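PDB 4LRU: glyoxalase 3 from Candida albicans, which converts methylglyoxal to D-lactate in a single step that needs no glutathione, detoxifying the methylglyoxal the cell itself produces. Local coordinates for residues Pro156-Asp168 against Ile188-Pro202. Residues are numbered along the deposited sequence; the frame is centred on the assembly and turned at random. Where two conformers were deposited one is given.
Sequences PLIKGKKITGFTD and IKQVAEKEGATYIEP
Y199 reaches across to the backbone of 164-166, where its OH donates to G165 O at 2.7 Å; the acceptor lies at the ring edge, in the ring plane, while the hydroxyl sits 39° out of the carbonyl plane. With CG anti to the backbone N (chi1 177°), the ring is carried over the helix start, and K189 CA lies over one face, near the rim. Next to it, T164 OG1 donates to I200 O at 2.7 Å, almost straight in line with that C=O. Within the ladder, T198 N bonds K161 O, I163 N bonds T198 O and I200 N bonds I163 O, the staggered pattern of parallel strands. On the face of the pair that carries I163 and Y199, I163 CD1 meets I188 CG2 at 3.8 Å and leans more loosely on A192 CB, closing the strand pair against the helix. At the far end I158 CD1 touches A197 CB (3.6 Å), and G160 N bonds G196 O just past the helix terminus. E195 brings OE1 against P156 CB (3.3 Å) while its OE2 is held by N147 N. Two waters link F166 O to I188 N and K189 N at the helix start. Helix 188-195 turns at G196 into strand 198-199, which pairs in parallel with 162-163; this joins the helix to the segment leading to F166, beside the inferred active-site residues C139, H140 and E171 of this DJ-1/PfpI-family, HSP31-like enzyme.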
loop_
_atom_site.group_PDB
_atom_site.type_symbol
_atom_site.label_atom_id
_atom_site.label_comp_id
_atom_site.label_asym_id
_atom_site.label_seq_id
_atom_site.Cartn_x
_atom_site.Cartn_y
_atom_site.Cartn_z
ATOM N N PRO A 156 13.862 -0.977 -13.740
ATOM C CA PRO A 156 12.837 -1.059 -12.715
ATOM C C PRO A 156 13.183 -0.200 -11.506
ATOM O O PRO A 156 14.339 -0.178 -11.056
ATOM C CB PRO A 156 12.822 -2.542 -12.359
ATOM C CG PRO A 156 13.197 -3.208 -13.645
ATOM C CD PRO A 156 14.210 -2.301 -14.287
ATOM N N LEU A 157 12.199 0.536 -11.018
ATOM C CA LEU A 157 12.411 1.431 -9.894
ATOM C C LEU A 157 13.059 0.739 -8.682
ATOM O O LEU A 157 13.882 1.335 -7.989
ATOM C CB LEU A 157 11.087 2.072 -9.504
ATOM C CG LEU A 157 11.230 3.239 -8.518
ATOM C CD1 LEU A 157 10.166 4.288 -8.802
ATOM C CD2 LEU A 157 11.120 2.756 -7.093
ATOM N N ILE A 158 12.696 -0.517 -8.432
ATOM C CA ILE A 158 13.285 -1.258 -7.323
ATOM C C ILE A 158 14.424 -2.184 -7.703
ATOM O O ILE A 158 14.877 -2.962 -6.873
ATOM C CB ILE A 158 12.240 -2.028 -6.497
ATOM C CG1 ILE A 158 11.553 -3.121 -7.328
ATOM C CG2 ILE A 158 11.249 -1.052 -5.903
ATOM C CD1 ILE A 158 10.706 -4.084 -6.509
ATOM N N LYS A 159 14.937 -2.076 -8.920
ATOM C CA LYS A 159 16.116 -2.867 -9.287
ATOM C C LYS A 159 17.243 -2.557 -8.312
ATOM O O LYS A 159 17.573 -1.402 -8.101
ATOM C CB LYS A 159 16.591 -2.576 -10.715
ATOM C CG LYS A 159 17.780 -3.429 -11.134
ATOM C CD LYS A 159 18.070 -3.343 -12.623
ATOM C CE LYS A 159 19.227 -4.231 -13.071
ATOM N NZ LYS A 159 18.964 -5.683 -12.858
ATOM N N GLY A 160 17.835 -3.589 -7.727
ATOM C CA GLY A 160 18.991 -3.404 -6.850
ATOM C C GLY A 160 18.645 -2.856 -5.468
ATOM O O GLY A 160 19.559 -2.544 -4.686
ATOM N N LYS A 161 17.349 -2.767 -5.168
ATOM C CA LYS A 161 16.844 -2.258 -3.891
ATOM C C LYS A 161 16.339 -3.415 -3.040
ATOM O O LYS A 161 16.002 -4.489 -3.552
ATOM C CB LYS A 161 15.691 -1.273 -4.105
ATOM C CG LYS A 161 16.037 -0.083 -4.985
ATOM C CD LYS A 161 17.090 0.819 -4.372
ATOM C CE LYS A 161 17.066 2.183 -5.063
ATOM N NZ LYS A 161 18.391 2.853 -5.053
ATOM N N LYS A 162 16.281 -3.183 -1.739
ATOM C CA LYS A 162 15.720 -4.142 -0.792
ATOM C C LYS A 162 14.294 -3.749 -0.459
ATOM O O LYS A 162 14.019 -2.587 -0.161
ATOM C CB LYS A 162 16.563 -4.170 0.488
ATOM C CG LYS A 162 17.967 -4.700 0.276
ATOM C CD LYS A 162 18.738 -4.739 1.590
ATOM C CE LYS A 162 20.244 -4.654 1.388
ATOM N NZ LYS A 162 20.709 -5.354 0.162
ATOM N N ILE A 163 13.391 -4.723 -0.531
ATOM C CA ILE A 163 12.021 -4.543 -0.118
ATOM C C ILE A 163 11.547 -5.729 0.701
ATOM O O ILE A 163 12.160 -6.798 0.698
ATOM C CB ILE A 163 11.065 -4.377 -1.308
ATOM C CG1 ILE A 163 10.989 -5.658 -2.138
ATOM C CG2 ILE A 163 11.435 -3.158 -2.130
ATOM C CD1 ILE A 163 9.775 -5.696 -3.036
ATOM N N THR A 164 10.471 -5.510 1.435
ATOM C CA THR A 164 9.720 -6.609 2.008
ATOM C C THR A 164 8.248 -6.459 1.643
ATOM O O THR A 164 7.877 -5.578 0.861
ATOM C CB THR A 164 9.923 -6.691 3.532
ATOM O OG1 THR A 164 9.450 -7.958 4.010
ATOM C CG2 THR A 164 9.208 -5.569 4.245
ATOM N N GLY A 165 7.428 -7.360 2.164
ATOM C CA GLY A 165 6.003 -7.407 1.840
ATOM C C GLY A 165 5.462 -8.749 2.290
ATOM O O GLY A 165 6.184 -9.558 2.883
ATOM N N PHE A 166 4.208 -9.013 1.962
ATOM C CA PHE A 166 3.503 -10.164 2.513
ATOM C C PHE A 166 4.220 -11.464 2.158
ATOM O O PHE A 166 4.676 -11.657 1.033
ATOM C CB PHE A 166 2.049 -10.185 2.049
ATOM C CG PHE A 166 1.138 -10.972 2.955
ATOM C CD1 PHE A 166 0.746 -10.458 4.181
ATOM C CD2 PHE A 166 0.749 -12.257 2.626
ATOM C CE1 PHE A 166 -0.069 -11.172 5.015
ATOM C CE2 PHE A 166 -0.083 -12.974 3.458
ATOM C CZ PHE A 166 -0.485 -12.437 4.659
ATOM N N THR A 167 4.350 -12.342 3.139
ATOM C CA THR A 167 5.188 -13.532 2.992
ATOM C C THR A 167 4.496 -14.634 2.191
ATOM O O THR A 167 3.274 -14.764 2.216
ATOM C CB THR A 167 5.620 -14.129 4.353
ATOM O OG1 THR A 167 4.483 -14.661 5.047
ATOM C CG2 THR A 167 6.335 -13.082 5.218
ATOM N N ASP A 168 5.289 -15.454 1.515
ATOM C CA ASP A 168 4.759 -16.652 0.867
ATOM C C ASP A 168 4.004 -17.547 1.847
ATOM O O ASP A 168 2.940 -18.069 1.520
ATOM C CB ASP A 168 5.876 -17.443 0.212
ATOM C CG ASP A 168 6.494 -16.734 -0.993
ATOM O OD1 ASP A 168 6.001 -15.670 -1.410
ATOM O OD2 ASP A 168 7.491 -17.279 -1.515
ATOM N N ILE A 188 5.065 -11.066 -3.248
ATOM C CA ILE A 188 5.971 -9.944 -3.237
ATOM C C ILE A 188 7.414 -10.401 -3.460
ATOM O O ILE A 188 8.190 -9.700 -4.117
ATOM C CB ILE A 188 5.808 -9.065 -1.988
ATOM C CG1 ILE A 188 4.387 -8.455 -1.929
ATOM C CG2 ILE A 188 6.850 -7.966 -1.990
ATOM C CD1 ILE A 188 3.890 -7.879 -3.255
ATOM N N LYS A 189 7.765 -11.575 -2.942
ATOM C CA LYS A 189 9.057 -12.171 -3.234
ATOM C C LYS A 189 9.225 -12.282 -4.751
ATOM O O LYS A 189 10.229 -11.846 -5.298
ATOM C CB LYS A 189 9.187 -13.544 -2.576
ATOM C CG LYS A 189 10.589 -14.132 -2.655
ATOM C CD LYS A 189 10.697 -15.427 -1.867
ATOM C CE LYS A 189 12.120 -15.961 -1.873
ATOM N NZ LYS A 189 12.278 -17.155 -0.995
ATOM N N GLN A 190 8.215 -12.831 -5.420
ATOM C CA GLN A 190 8.238 -12.988 -6.877
ATOM C C GLN A 190 8.324 -11.634 -7.596
ATOM O O GLN A 190 8.985 -11.509 -8.623
ATOM C CB GLN A 190 6.997 -13.755 -7.345
ATOM C CG GLN A 190 7.031 -15.239 -7.006
ATOM C CD GLN A 190 5.773 -15.967 -7.467
ATOM O OE1 GLN A 190 4.662 -15.552 -7.153
ATOM N NE2 GLN A 190 5.948 -17.039 -8.235
ATOM N N VAL A 191 7.646 -10.628 -7.069
ATOM C CA VAL A 191 7.758 -9.266 -7.610
ATOM C C VAL A 191 9.195 -8.780 -7.541
ATOM O O VAL A 191 9.727 -8.249 -8.524
ATOM C CB VAL A 191 6.843 -8.264 -6.892
ATOM C CG1 VAL A 191 7.128 -6.837 -7.351
ATOM C CG2 VAL A 191 5.371 -8.610 -7.126
ATOM N N ALA A 192 9.822 -8.942 -6.376
ATOM C CA ALA A 192 11.237 -8.623 -6.242
ATOM C C ALA A 192 12.076 -9.390 -7.278
ATOM O O ALA A 192 12.929 -8.811 -7.944
ATOM C CB ALA A 192 11.721 -8.931 -4.825
ATOM N N GLU A 193 11.846 -10.692 -7.430
ATOM C CA GLU A 193 12.626 -11.481 -8.373
ATOM C C GLU A 193 12.457 -10.938 -9.790
ATOM O O GLU A 193 13.423 -10.849 -10.554
ATOM C CB GLU A 193 12.209 -12.955 -8.329
ATOM C CG GLU A 193 13.064 -13.861 -9.203
ATOM C CD GLU A 193 12.416 -15.208 -9.494
ATOM O OE1 GLU A 193 11.246 -15.428 -9.088
ATOM O OE2 GLU A 193 13.080 -16.046 -10.147
ATOM N N LYS A 194 11.223 -10.602 -10.144
ATOM C CA LYS A 194 10.914 -10.127 -11.492
ATOM C C LYS A 194 11.655 -8.825 -11.798
ATOM O O LYS A 194 12.116 -8.595 -12.933
ATOM C CB LYS A 194 9.405 -9.901 -11.612
ATOM C CG LYS A 194 8.956 -9.370 -12.970
ATOM C CD LYS A 194 7.452 -9.194 -13.031
ATOM C CE LYS A 194 7.012 -8.572 -14.345
ATOM N NZ LYS A 194 5.552 -8.785 -14.571
ATOM N N GLU A 195 11.706 -7.953 -10.799
ATOM C CA GLU A 195 12.220 -6.596 -10.966
ATOM C C GLU A 195 13.718 -6.472 -10.666
ATOM O O GLU A 195 14.303 -5.415 -10.883
ATOM C CB GLU A 195 11.449 -5.630 -10.072
ATOM C CG GLU A 195 9.932 -5.573 -10.293
ATOM C CD GLU A 195 9.534 -5.335 -11.738
ATOM O OE1 GLU A 195 10.259 -4.584 -12.444
ATOM O OE2 GLU A 195 8.481 -5.889 -12.170
ATOM N N GLY A 196 14.342 -7.540 -10.186
ATOM C CA GLY A 196 15.767 -7.501 -9.840
ATOM C C GLY A 196 16.026 -6.858 -8.488
ATOM O O GLY A 196 17.138 -6.372 -8.236
ATOM N N ALA A 197 15.018 -6.902 -7.619
ATOM C CA ALA A 197 15.142 -6.414 -6.248
ATOM C C ALA A 197 15.543 -7.575 -5.348
ATOM O O ALA A 197 15.527 -8.734 -5.768
ATOM C CB ALA A 197 13.827 -5.817 -5.768
ATOM N N THR A 198 15.843 -7.251 -4.095
ATOM C CA THR A 198 16.111 -8.258 -3.076
ATOM C C THR A 198 14.950 -8.234 -2.093
ATOM O O THR A 198 14.677 -7.205 -1.471
ATOM C CB THR A 198 17.444 -7.971 -2.350
ATOM O OG1 THR A 198 18.530 -8.096 -3.277
ATOM C CG2 THR A 198 17.648 -8.944 -1.218
ATOM N N TYR A 199 14.263 -9.368 -1.957
ATOM C CA TYR A 199 13.213 -9.490 -0.969
ATOM C C TYR A 199 13.825 -9.883 0.385
ATOM O O TYR A 199 14.573 -10.856 0.490
ATOM C CB TYR A 199 12.189 -10.532 -1.410
ATOM C CG TYR A 199 11.095 -10.777 -0.411
ATOM C CD1 TYR A 199 9.993 -9.944 -0.336
ATOM C CD2 TYR A 199 11.159 -11.851 0.471
ATOM C CE1 TYR A 199 8.977 -10.158 0.585
ATOM C CE2 TYR A 199 10.153 -12.080 1.384
ATOM C CZ TYR A 199 9.062 -11.236 1.434
ATOM O OH TYR A 199 8.070 -11.469 2.356
ATOM N N ILE A 200 13.481 -9.110 1.410
ATOM C CA ILE A 200 13.903 -9.400 2.778
ATOM C C ILE A 200 12.730 -10.007 3.545
ATOM O O ILE A 200 11.698 -9.356 3.733
ATOM C CB ILE A 200 14.369 -8.122 3.502
ATOM C CG1 ILE A 200 15.423 -7.368 2.685
ATOM C CG2 ILE A 200 14.908 -8.479 4.879
ATOM C CD1 ILE A 200 16.685 -8.145 2.445
ATOM N N GLU A 201 12.881 -11.259 3.970
ATOM C CA GLU A 201 11.785 -11.974 4.623
ATOM C C GLU A 201 11.829 -11.731 6.137
ATOM O O GLU A 201 12.873 -11.901 6.759
ATOM C CB GLU A 201 11.884 -13.474 4.318
ATOM C CG GLU A 201 10.901 -14.344 5.090
ATOM C CD GLU A 201 9.838 -14.977 4.210
ATOM O OE1 GLU A 201 10.075 -15.140 2.996
ATOM O OE2 GLU A 201 8.763 -15.319 4.742
ATOM N N PRO A 202 10.696 -11.327 6.734
ATOM C CA PRO A 202 10.643 -11.231 8.190
ATOM C C PRO A 202 10.834 -12.617 8.826
ATOM O O PRO A 202 10.667 -13.648 8.165
ATOM C CB PRO A 202 9.233 -10.722 8.455
ATOM C CG PRO A 202 8.444 -11.278 7.312
ATOM C CD PRO A 202 9.365 -11.149 6.136
HETATM O O HOH W 1 15.948 -6.065 -13.288
HETATM O O HOH W 2 6.546 -13.020 -0.617
HETATM O O HOH W 3 3.063 -11.887 -1.223
HETATM O O HOH W 4 7.967 -14.800 1.363
#